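Local coordinates for protein DNA polymerase beta (Leishmania infantum, PDB 4P4M) that catalyses template-directed addition of deoxynucleotides to DNA and probably serves in base excision repair of abasic sites, at residues V354-R357 against D361-D364; Y308-Y313 against D364-P369; A285-T288 against N294-V297; A338-G343 against D347-K352. All blocks are in the same frame, centred on the assembly; numbering follows the deposited sequence. Where two conformers were deposited one is given.

Contact 1. Residues V354-R357 against D361-D364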
# COMPACT_ATOMS: atom_id res chain seq x y z
N VAL A 354 -0.20 -7.97 22.31
CA VAL A 354 -0.52 -6.93 23.28
C VAL A 354 -1.56 -6.04 22.61
O VAL A 354 -1.26 -5.32 21.64
CB VAL A 354 0.72 -6.08 23.65
CG1 VAL A 354 0.31 -4.87 24.50
CG2 VAL A 354 1.75 -6.94 24.36
N GLU A 355 -2.79 -6.09 23.11
CA GLU A 355 -3.86 -5.30 22.52
C GLU A 355 -3.58 -3.80 22.61
O GLU A 355 -3.13 -3.31 23.65
CB GLU A 355 -5.20 -5.63 23.19
CG GLU A 355 -5.71 -7.02 22.86
CD GLU A 355 -7.03 -7.32 23.55
OE1 GLU A 355 -7.79 -6.36 23.84
OE2 GLU A 355 -7.31 -8.52 23.81
N VAL A 356 -3.83 -3.08 21.52
CA VAL A 356 -3.70 -1.62 21.53
C VAL A 356 -4.92 -0.97 20.89
O VAL A 356 -5.55 -1.57 20.02
CB VAL A 356 -2.40 -1.15 20.83
CG1 VAL A 356 -1.18 -1.64 21.59
CG2 VAL A 356 -2.36 -1.63 19.36
N ARG A 357 -5.25 0.25 21.32
CA ARG A 357 -6.38 0.97 20.74
C ARG A 357 -5.95 2.21 19.97
O ARG A 357 -6.72 2.76 19.19
CB ARG A 357 -7.40 1.37 21.81
CG ARG A 357 -6.96 2.52 22.71
CD ARG A 357 -8.16 3.25 23.33
NE ARG A 357 -8.47 4.48 22.61
CZ ARG A 357 -7.83 5.63 22.81
NH1 ARG A 357 -6.84 5.70 23.70
NH2 ARG A 357 -8.16 6.71 22.12
N ASP A 361 -0.48 4.14 22.16
CA ASP A 361 -0.26 2.93 22.96
C ASP A 361 1.05 2.24 22.55
O ASP A 361 1.81 1.77 23.40
CB ASP A 361 -1.38 1.90 22.77
CG ASP A 361 -2.66 2.25 23.53
OD1 ASP A 361 -2.60 2.97 24.55
OD2 ASP A 361 -3.73 1.78 23.08
N VAL A 362 1.28 2.13 21.24
CA VAL A 362 2.47 1.45 20.72
C VAL A 362 3.76 2.18 21.10
O VAL A 362 4.73 1.56 21.55
CB VAL A 362 2.40 1.26 19.18
CG1 VAL A 362 3.66 0.55 18.66
CG2 VAL A 362 1.14 0.47 18.80
N PHE A 363 3.79 3.50 20.90
CA PHE A 363 4.94 4.31 21.32
C PHE A 363 5.23 4.04 22.81
O PHE A 363 6.39 3.82 23.21
CB PHE A 363 4.66 5.81 21.13
CG PHE A 363 4.75 6.31 19.70
CD1 PHE A 363 3.61 6.38 18.90
CD2 PHE A 363 5.95 6.79 19.18
CE1 PHE A 363 3.68 6.88 17.58
CE2 PHE A 363 6.04 7.28 17.87
CZ PHE A 363 4.90 7.33 17.08
N ASP A 364 4.19 4.04 23.63
CA ASP A 364 4.35 3.91 25.09
C ASP A 364 4.95 2.57 25.50
O ASP A 364 5.87 2.52 26.33
CB ASP A 364 3.00 4.10 25.82
CG ASP A 364 2.46 5.51 25.72
OD1 ASP A 364 3.24 6.44 25.43
OD2 ASP A 364 1.24 5.71 25.95
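V356 overlaps the start of the D361 side chain, its CG1 methyl resting 3.7 Å from D361 CB. The setting is the N-terminal end of a helix in the thumb of this family X polymerase: a loop, 354-357, turns through S358 into helix 359-365, and the first turn of that helix folds back on the chain that led into it. The OG of S358 accepts from the backbone N of D361. D361 returns the hold from within the helix. With CG beside its own backbone N (chi1 -77°), the carboxylate reaches toward the entering chain, and OD2 takes the backbone N-H of R357 at 2.8 Å. That bond is close to straight, 166° at the hydrogen, and the donor lies nearly on the extension of the CG-OD2 bond. OD2 is also bonded to a residue adjoining the segments, so more than one donor fixes the rotation of the carboxylate. The R357 side chain runs across D361 at about a right angle, and its guanidinium plane stands 83° from the carboxylate. The charges do not meet, for R357 NH1 stays 5.0 Å from D361 OD2; any attraction is probably modest. Beside this polar link both V356 methyls approach V362, which is itself covered by L287 and M299 of two thumb helices. The apolar contact closes with V356 CG2 4.1 Å from V362 CG2.

Contact 2. Residues Y308-Y313 against D364-P369. With nucleotides of chain C.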
# COMPACT_ATOMS: atom_id res chain seq x y z
N TYR A 308 9.88 -7.67 21.15
CA TYR A 308 8.61 -7.63 20.43
C TYR A 308 8.78 -7.81 18.92
O TYR A 308 9.86 -7.57 18.36
CB TYR A 308 7.89 -6.30 20.65
CG TYR A 308 7.38 -6.08 22.06
CD1 TYR A 308 8.21 -5.56 23.04
CD2 TYR A 308 6.06 -6.38 22.39
CE1 TYR A 308 7.75 -5.35 24.34
CE2 TYR A 308 5.58 -6.17 23.69
CZ TYR A 308 6.43 -5.66 24.65
OH TYR A 308 5.98 -5.45 25.94
N LEU A 309 7.68 -8.22 18.28
CA LEU A 309 7.50 -8.15 16.83
C LEU A 309 6.42 -7.10 16.54
O LEU A 309 5.31 -7.19 17.08
CB LEU A 309 7.03 -9.50 16.28
CG LEU A 309 6.49 -9.47 14.83
CD1 LEU A 309 7.64 -9.31 13.86
CD2 LEU A 309 5.68 -10.74 14.52
N LEU A 310 6.75 -6.11 15.71
CA LEU A 310 5.78 -5.10 15.26
C LEU A 310 5.55 -5.20 13.75
O LEU A 310 6.52 -5.17 12.96
CB LEU A 310 6.26 -3.69 15.62
CG LEU A 310 5.36 -2.53 15.20
CD1 LEU A 310 4.01 -2.62 15.93
CD2 LEU A 310 6.02 -1.17 15.46
N ASN A 311 4.29 -5.32 13.34
CA ASN A 311 3.91 -5.25 11.92
C ASN A 311 2.54 -4.57 11.80
O ASN A 311 2.04 -4.00 12.77
CB ASN A 311 3.95 -6.64 11.25
CG ASN A 311 3.02 -7.64 11.92
OD1 ASN A 311 1.99 -7.26 12.47
ND2 ASN A 311 3.40 -8.93 11.89
N GLU A 312 1.93 -4.61 10.61
CA GLU A 312 0.64 -3.93 10.45
C GLU A 312 -0.48 -4.62 11.22
O GLU A 312 -1.51 -4.00 11.52
CB GLU A 312 0.24 -3.78 8.97
CG GLU A 312 0.18 -5.10 8.18
CD GLU A 312 1.47 -5.38 7.42
OE1 GLU A 312 2.57 -5.34 8.03
OE2 GLU A 312 1.39 -5.64 6.20
N TYR A 313 -0.28 -5.90 11.53
CA TYR A 313 -1.33 -6.71 12.15
C TYR A 313 -1.38 -6.61 13.67
O TYR A 313 -2.42 -6.85 14.28
CB TYR A 313 -1.21 -8.17 11.71
CG TYR A 313 -1.25 -8.33 10.21
CD1 TYR A 313 -2.38 -7.95 9.49
CD2 TYR A 313 -0.16 -8.84 9.50
CE1 TYR A 313 -2.43 -8.08 8.10
CE2 TYR A 313 -0.21 -8.98 8.12
CZ TYR A 313 -1.35 -8.60 7.43
OH TYR A 313 -1.44 -8.74 6.05
N ASP A 364 4.19 4.04 23.63
CA ASP A 364 4.35 3.91 25.09
C ASP A 364 4.95 2.57 25.50
O ASP A 364 5.87 2.52 26.33
CB ASP A 364 3.00 4.10 25.82
CG ASP A 364 2.46 5.51 25.72
OD1 ASP A 364 3.24 6.44 25.43
OD2 ASP A 364 1.24 5.71 25.95
N VAL A 365 4.43 1.48 24.95
CA VAL A 365 4.92 0.14 25.28
C VAL A 365 6.37 -0.04 24.82
O VAL A 365 7.14 -0.78 25.44
CB VAL A 365 4.01 -0.95 24.67
CG1 VAL A 365 4.64 -2.34 24.80
CG2 VAL A 365 2.64 -0.92 25.35
N LEU A 366 6.74 0.66 23.75
CA LEU A 366 8.10 0.55 23.23
C LEU A 366 9.06 1.58 23.82
O LEU A 366 10.24 1.65 23.44
CB LEU A 366 8.10 0.64 21.70
CG LEU A 366 7.37 -0.51 21.00
CD1 LEU A 366 7.46 -0.35 19.48
CD2 LEU A 366 7.90 -1.88 21.45
N GLY A 367 8.57 2.39 24.75
CA GLY A 367 9.38 3.41 25.39
C GLY A 367 9.88 4.52 24.49
O GLY A 367 10.96 5.07 24.72
N MET A 368 9.10 4.86 23.46
CA MET A 368 9.46 5.93 22.53
C MET A 368 8.52 7.12 22.69
O MET A 368 7.33 6.94 22.86
CB MET A 368 9.33 5.44 21.08
CG MET A 368 10.15 4.21 20.75
SD MET A 368 9.74 3.59 19.10
CE MET A 368 10.09 5.01 18.06
N PRO A 369 9.06 8.34 22.59
CA PRO A 369 8.23 9.55 22.66
C PRO A 369 7.24 9.60 21.51
O PRO A 369 7.64 9.36 20.37
CB PRO A 369 9.24 10.70 22.49
CG PRO A 369 10.57 10.09 22.71
CD PRO A 369 10.48 8.66 22.32
P DA C 3 5.92 -10.07 9.06
OP1 DA C 3 4.82 -10.47 9.96
OP2 DA C 3 6.97 -11.04 8.66
O5' DA C 3 5.29 -9.52 7.69
C5' DA C 3 4.31 -8.50 7.72
C4' DA C 3 3.86 -8.21 6.30
O4' DA C 3 4.93 -7.53 5.59
C3' DA C 3 3.52 -9.46 5.51
O3' DA C 3 2.16 -9.36 5.15
C2' DA C 3 4.40 -9.38 4.26
C1' DA C 3 4.88 -7.93 4.24
N9 DA C 3 6.21 -7.83 3.65
C8 DA C 3 7.36 -8.37 4.15
N7 DA C 3 8.42 -8.14 3.40
C5 DA C 3 7.93 -7.40 2.34
C6 DA C 3 8.55 -6.86 1.19
N6 DA C 3 9.87 -6.99 0.94
N1 DA C 3 7.76 -6.18 0.32
C2 DA C 3 6.45 -6.07 0.58
N3 DA C 3 5.76 -6.54 1.62
C4 DA C 3 6.56 -7.20 2.47
P DT C 2 11.41 -7.63 12.22
OP1 DT C 2 10.81 -7.74 13.56
OP2 DT C 2 12.51 -8.53 11.81
O5' DT C 2 10.27 -7.77 11.12
C5' DT C 2 9.07 -7.01 11.29
C4' DT C 2 8.26 -7.06 10.01
O4' DT C 2 8.93 -6.31 8.97
C3' DT C 2 8.01 -8.47 9.43
O3' DT C 2 6.63 -8.76 9.69
C2' DT C 2 8.32 -8.31 7.94
C1' DT C 2 8.41 -6.80 7.76
N1 DT C 2 9.24 -6.36 6.58
C2 DT C 2 8.67 -5.51 5.65
O2 DT C 2 7.54 -5.08 5.72
N3 DT C 2 9.48 -5.17 4.60
C4 DT C 2 10.78 -5.58 4.40
O4 DT C 2 11.41 -5.20 3.41
C5 DT C 2 11.33 -6.46 5.40
C7 DT C 2 12.74 -6.97 5.26
C6 DT C 2 10.54 -6.81 6.43
P DC C 4 1.39 -10.56 4.41
OP1 DC C 4 0.05 -10.69 5.03
OP2 DC C 4 2.30 -11.73 4.33
O5' DC C 4 1.21 -10.02 2.91
C5' DC C 4 0.51 -8.79 2.67
C4' DC C 4 0.24 -8.62 1.18
O4' DC C 4 1.49 -8.24 0.53
C3' DC C 4 -0.29 -9.85 0.45
O3' DC C 4 -1.28 -9.36 -0.45
C2' DC C 4 0.96 -10.42 -0.23
C1' DC C 4 1.84 -9.18 -0.45
N1 DC C 4 3.32 -9.42 -0.31
C2 DC C 4 4.18 -8.89 -1.27
O2 DC C 4 3.68 -8.25 -2.21
N3 DC C 4 5.52 -9.09 -1.17
C4 DC C 4 6.00 -9.78 -0.14
N4 DC C 4 7.34 -9.94 -0.08
C5 DC C 4 5.15 -10.34 0.87
C6 DC C 4 3.82 -10.14 0.75
O HOH W 1 7.21 -3.31 27.09
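The Y308 ring meets two side chains obliquely: its CD1 lies 4.0 Å from L366 CD2, and its hydroxyl end crosses V365, whose CG1 is 3.8 Å from Y308 CZ. A water bonded to Y308 OH donates to V365 O at 3.0 Å, bridging the ring to the end of helix 359-365. There the chain leaves the helix in a Schellman motif, with G367 at positive phi. L310 CD2 adds a looser apolar touch to L366 CD1.

The second ring, Y313, turns an edge to the DNA. E312 CG lies over the centre of one face, 3.7 Å above its plane, while phosphate oxygens approach the edge. Y313 OH donates to OP1 of DC4 of chain C at 2.7 Å. N311 ND2 donates to OP1 of DA3 of chain C at 2.8 Å, and N311 OD1 accepts from the backbone N of Y313, forming an Asx turn that holds the amide beside the backbone. One short run thus packs against the end of helix 359-365 at its start and grips a DNA backbone at its end. Strand 308-310 pairs with 315-317, whose L315 touches both Y308 and V365, and M299 and A303 of helix 293-305 line L310.

Contact 3. Residues A285-T288 against N294-V297. With D3T (2',3'-dideoxy-thymidine-5'-triphosphate), chain D; nucleotides of chain C.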
# COMPACT_ATOMS: atom_id res chain seq x y z
N ALA A 285 -1.91 -0.86 11.76
CA ALA A 285 -1.89 -0.63 10.31
C ALA A 285 -1.80 0.87 10.00
O ALA A 285 -1.15 1.28 9.03
CB ALA A 285 -3.14 -1.26 9.63
N MET A 286 -2.45 1.70 10.81
CA MET A 286 -2.30 3.15 10.65
C MET A 286 -0.83 3.55 10.80
O MET A 286 -0.32 4.37 10.03
CB MET A 286 -3.20 3.92 11.62
CG MET A 286 -4.67 3.87 11.24
SD MET A 286 -5.73 4.61 12.48
CE MET A 286 -5.17 6.31 12.41
N LEU A 287 -0.15 2.96 11.78
CA LEU A 287 1.28 3.24 11.95
C LEU A 287 2.08 2.81 10.72
O LEU A 287 2.88 3.58 10.18
CB LEU A 287 1.86 2.53 13.17
CG LEU A 287 1.78 3.20 14.54
CD1 LEU A 287 2.15 2.19 15.63
CD2 LEU A 287 2.70 4.44 14.58
N THR A 288 1.87 1.57 10.29
CA THR A 288 2.64 1.01 9.18
C THR A 288 2.41 1.79 7.89
O THR A 288 3.37 2.16 7.20
CB THR A 288 2.28 -0.48 8.92
OG1 THR A 288 2.74 -1.28 10.01
CG2 THR A 288 2.92 -0.97 7.63
N ASN A 294 11.51 4.91 6.73
CA ASN A 294 12.60 4.90 7.71
C ASN A 294 12.06 4.90 9.14
O ASN A 294 12.64 4.27 10.03
CB ASN A 294 13.55 6.10 7.52
CG ASN A 294 14.38 6.02 6.24
OD1 ASN A 294 14.53 4.82 5.69
ND2 ASN A 294 14.88 7.03 5.75
N PHE A 295 10.97 5.62 9.35
CA PHE A 295 10.32 5.61 10.67
C PHE A 295 9.88 4.20 11.08
O PHE A 295 10.10 3.80 12.23
CB PHE A 295 9.14 6.59 10.69
CG PHE A 295 8.30 6.52 11.94
CD1 PHE A 295 8.62 7.29 13.05
CD2 PHE A 295 7.17 5.71 11.99
CE1 PHE A 295 7.84 7.23 14.21
CE2 PHE A 295 6.40 5.65 13.14
CZ PHE A 295 6.74 6.41 14.25
N ASN A 296 9.26 3.45 10.16
CA ASN A 296 8.83 2.08 10.44
C ASN A 296 10.01 1.18 10.80
O ASN A 296 9.91 0.34 11.68
CB ASN A 296 8.08 1.45 9.25
CG ASN A 296 6.70 2.08 9.00
OD1 ASN A 296 6.19 2.84 9.82
ND2 ASN A 296 6.10 1.73 7.87
N VAL A 297 11.11 1.32 10.07
CA VAL A 297 12.28 0.51 10.36
C VAL A 297 12.84 0.80 11.77
O VAL A 297 13.14 -0.12 12.53
CB VAL A 297 13.39 0.69 9.29
CG1 VAL A 297 14.68 0.03 9.75
CG2 VAL A 297 12.92 0.12 7.96
PA D3T D . 4.98 4.89 0.01
O1A D3T D . 3.68 5.07 -0.70
O2A D3T D . 6.00 4.09 -0.76
O5' D3T D . 4.42 3.54 1.03
C5' D3T D . 3.42 3.86 1.87
C4' D3T D . 3.72 3.36 3.34
O4' D3T D . 4.19 2.01 3.34
C1' D3T D . 5.15 1.84 4.32
N1 D3T D . 6.39 1.25 3.72
C6 D3T D . 6.83 1.72 2.50
C2 D3T D . 7.14 0.25 4.45
O2 D3T D . 6.77 -0.16 5.52
N3 D3T D . 8.32 -0.24 3.84
C4 D3T D . 8.68 0.24 2.66
O4 D3T D . 9.81 -0.25 2.11
C5 D3T D . 7.99 1.23 1.90
C5M D3T D . 8.51 1.68 0.60
C2' D3T D . 5.50 3.21 4.94
C3' D3T D . 4.86 4.19 3.97
O3A D3T D . 5.46 5.81 1.15
PB D3T D . 4.94 7.47 1.27
O1B D3T D . 3.46 7.28 1.27
O2B D3T D . 5.56 7.69 2.61
O3B D3T D . 5.46 8.43 0.19
PG D3T D . 4.94 8.86 -1.38
O1G D3T D . 3.71 8.06 -1.68
O2G D3T D . 6.13 8.46 -2.24
O3G D3T D . 4.66 10.34 -1.28
OP3 DA C 1 17.49 -5.21 10.94
P DA C 1 16.85 -4.56 9.77
OP1 DA C 1 16.96 -5.48 8.62
OP2 DA C 1 17.38 -3.19 9.68
O5' DA C 1 15.29 -4.42 10.07
C5' DA C 1 14.80 -3.96 11.30
C4' DA C 1 13.31 -4.32 11.38
O4' DA C 1 12.61 -3.58 10.35
C3' DA C 1 12.99 -5.79 11.15
O3' DA C 1 11.91 -6.11 12.03
C2' DA C 1 12.60 -5.83 9.66
C1' DA C 1 11.96 -4.46 9.44
N9 DA C 1 12.14 -3.91 8.09
C8 DA C 1 13.29 -3.95 7.34
N7 DA C 1 13.18 -3.37 6.16
C5 DA C 1 11.88 -2.90 6.13
C6 DA C 1 11.16 -2.18 5.14
N6 DA C 1 11.71 -1.83 3.97
N1 DA C 1 9.88 -1.86 5.41
C2 DA C 1 9.36 -2.24 6.59
N3 DA C 1 9.94 -2.91 7.60
C4 DA C 1 11.22 -3.22 7.31
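N296 ND2 is shared between protein and substrate, giving one hydrogen bond to T288 O at 2.8 Å and another to O2 of the bound D3T at 3.1 Å. It sits where two successive helices of the polymerase X thumb, 282-290 and 293-305, join through a tight turn beside the nucleotide pocket. The bond to T288 is nearly straight (161°), lies in the carbonyl plane on a lone pair of T288 O, and meets the N296 amide almost in its own plane. The first helix thereby fixes the amide flat, and its other N-H points at the thymine O2, the minor-groove edge of the incoming base. CG of N296 lies beside its own backbone N (chi1 -70°), which sends the amide across to the end of the first helix. T288 O also lies against the sugar, 3.3 Å from D3T C2'. The first side-chain bond of T288 points away from 294-297, and T288 OG1 makes weak bonds to R300 and to the T284 carbonyl. Deeper between the helices, L287 CD2 reaches the edge of the F295 ring, 4.2 Å from CE2; V362 and F363 of helix 359-365 cover L287 in turn. Next to N296 the pocket continues onto the base facing the substrate: DA1 of chain C places its N1 2.7 Å from D3T N3, and V297 CG2 touches its adenine, 3.7 Å from DA1 C5.

Contact 4. Residues A338-G343 against D347-K352. With nucleotides of chain C.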
# COMPACT_ATOMS: atom_id res chain seq x y z
N ALA A 338 6.17 -13.81 9.42
CA ALA A 338 6.33 -14.21 10.82
C ALA A 338 5.26 -15.20 11.32
O ALA A 338 5.45 -15.85 12.35
CB ALA A 338 6.38 -12.97 11.73
N GLY A 339 4.14 -15.29 10.61
CA GLY A 339 3.08 -16.22 10.97
C GLY A 339 1.66 -15.68 10.84
O GLY A 339 0.89 -15.73 11.79
N GLU A 340 1.32 -15.19 9.65
CA GLU A 340 -0.04 -14.72 9.36
C GLU A 340 -0.58 -15.35 8.08
O GLU A 340 0.16 -15.55 7.11
CB GLU A 340 -0.07 -13.19 9.19
CG GLU A 340 0.38 -12.38 10.39
CD GLU A 340 1.82 -11.89 10.26
OE1 GLU A 340 2.39 -11.52 11.30
OE2 GLU A 340 2.37 -11.84 9.13
N GLU A 341 -1.88 -15.65 8.05
CA GLU A 341 -2.53 -16.12 6.84
C GLU A 341 -3.82 -15.33 6.60
O GLU A 341 -4.62 -15.14 7.52
CB GLU A 341 -2.78 -17.64 6.93
CG GLU A 341 -1.47 -18.43 7.03
CD GLU A 341 -1.64 -19.95 7.02
OE1 GLU A 341 -2.64 -20.47 7.56
OE2 GLU A 341 -0.75 -20.63 6.47
N LEU A 342 -4.01 -14.87 5.36
CA LEU A 342 -5.18 -14.05 5.03
C LEU A 342 -5.38 -12.90 6.01
O LEU A 342 -6.51 -12.55 6.36
CB LEU A 342 -6.45 -14.92 4.94
CG LEU A 342 -6.47 -15.89 3.76
CD1 LEU A 342 -7.64 -16.87 3.85
CD2 LEU A 342 -6.49 -15.11 2.45
N GLY A 343 -4.27 -12.31 6.47
CA GLY A 343 -4.34 -11.11 7.31
C GLY A 343 -4.57 -11.36 8.79
O GLY A 343 -4.79 -10.42 9.55
N ASP A 347 -2.70 -18.86 15.61
CA ASP A 347 -3.00 -18.84 17.04
C ASP A 347 -1.78 -18.68 17.96
O ASP A 347 -1.83 -17.96 18.96
CB ASP A 347 -3.78 -20.10 17.45
CG ASP A 347 -5.25 -20.04 17.05
OD1 ASP A 347 -5.73 -18.96 16.61
OD2 ASP A 347 -5.93 -21.07 17.19
N GLU A 348 -0.68 -19.34 17.61
CA GLU A 348 0.52 -19.28 18.45
C GLU A 348 1.08 -17.86 18.54
O GLU A 348 1.62 -17.45 19.58
CB GLU A 348 1.59 -20.25 17.92
CG GLU A 348 2.72 -20.51 18.90
CD GLU A 348 3.38 -21.85 18.68
OE1 GLU A 348 2.94 -22.59 17.77
OE2 GLU A 348 4.33 -22.17 19.42
N LEU A 349 0.94 -17.10 17.46
CA LEU A 349 1.36 -15.70 17.45
C LEU A 349 0.28 -14.78 18.04
O LEU A 349 0.57 -13.86 18.81
CB LEU A 349 1.71 -15.28 16.02
CG LEU A 349 2.20 -13.85 15.77
CD1 LEU A 349 3.40 -13.52 16.67
CD2 LEU A 349 2.58 -13.67 14.30
N GLU A 350 -0.98 -15.05 17.71
CA GLU A 350 -2.09 -14.27 18.27
C GLU A 350 -2.06 -14.29 19.80
O GLU A 350 -2.37 -13.28 20.44
CB GLU A 350 -3.43 -14.77 17.72
CG GLU A 350 -4.66 -13.99 18.19
CD GLU A 350 -4.67 -12.52 17.76
OE1 GLU A 350 -4.21 -12.19 16.63
OE2 GLU A 350 -5.16 -11.69 18.55
N ASP A 351 -1.67 -15.42 20.39
CA ASP A 351 -1.57 -15.53 21.85
C ASP A 351 -0.58 -14.54 22.46
O ASP A 351 -0.66 -14.22 23.65
CB ASP A 351 -1.16 -16.95 22.27
CG ASP A 351 -2.27 -17.97 22.08
OD1 ASP A 351 -3.45 -17.58 22.05
OD2 ASP A 351 -1.95 -19.18 21.97
N LYS A 352 0.36 -14.06 21.64
CA LYS A 352 1.39 -13.12 22.10
C LYS A 352 0.96 -11.65 21.97
O LYS A 352 1.71 -10.75 22.37
CB LYS A 352 2.68 -13.30 21.30
CG LYS A 352 3.22 -14.74 21.26
CD LYS A 352 3.72 -15.18 22.61
CE LYS A 352 4.58 -16.44 22.49
NZ LYS A 352 3.75 -17.64 22.22
P DA C 3 5.92 -10.07 9.06
OP1 DA C 3 4.82 -10.47 9.96
OP2 DA C 3 6.97 -11.04 8.66
O5' DA C 3 5.29 -9.52 7.69
C5' DA C 3 4.31 -8.50 7.72
C4' DA C 3 3.86 -8.21 6.30
O4' DA C 3 4.93 -7.53 5.59
C3' DA C 3 3.52 -9.46 5.51
O3' DA C 3 2.16 -9.36 5.15
C2' DA C 3 4.40 -9.38 4.26
C1' DA C 3 4.88 -7.93 4.24
N9 DA C 3 6.21 -7.83 3.65
C8 DA C 3 7.36 -8.37 4.15
N7 DA C 3 8.42 -8.14 3.40
C5 DA C 3 7.93 -7.40 2.34
C6 DA C 3 8.55 -6.86 1.19
N6 DA C 3 9.87 -6.99 0.94
N1 DA C 3 7.76 -6.18 0.32
C2 DA C 3 6.45 -6.07 0.58
N3 DA C 3 5.76 -6.54 1.62
C4 DA C 3 6.56 -7.20 2.47
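L349 is held out from its helix by a first torsion that sets CG opposite the backbone N (chi1 -179°), and this carries CD2 across to the chain at 338-340. E340 comes to meet it through a bend at its second torsion (chi2 100°), which swings the carboxylate round so that E340 OE1 lies 3.7 Å from L349 CD2. The same methyl sits 3.7 Å from G339 O and 4.1 Å from A338 O, so a single branch of leucine touches three oxygens. No hydrogen bond crosses here; the join is van der Waals contact alone. G339 has positive phi, and this turn of the backbone brings its bare CA side toward the leucine. N337 OD1 takes the backbone N-H groups of G339 and E340, bracing the bend.

DNA lies on another side of 338-340. A338 N donates to OP2 of DA3 of chain C at 3.0 Å, with an angle of 141° at the hydrogen, and the A338 methyl packs on the same phosphate. Leucine and phosphate therefore hold this short run from different sides, a link between the thumb and the nucleic acid backbone. In the fold, strand 340-341 pairs antiparallel with 344-345 in a short beta hairpin, E340 touches Y313, and helix 347-350 runs on to K352, whose backbone bonds to K317 of strand 315-317.

Along the chain, contact 3 comes first, closing the short turn between helices 282-290 and 293-305 next to the nucleotide. Helix 293-305 then leads to strand 308-310, where contact 2 opens a loop of some fifty residues that closes only at the end of helix 359-365. Contact 4 lies wholly within that loop; contact 1 follows and ends on the same stretch as contact 2, sharing D364. None of the loops cross, yet they touch in space: F363 packs on F295 and L287, E312 on T288, and L309 and Y313 on A338 and E340. The final helix thus joins the substrate-side helices to the DNA-facing strands of the thumb.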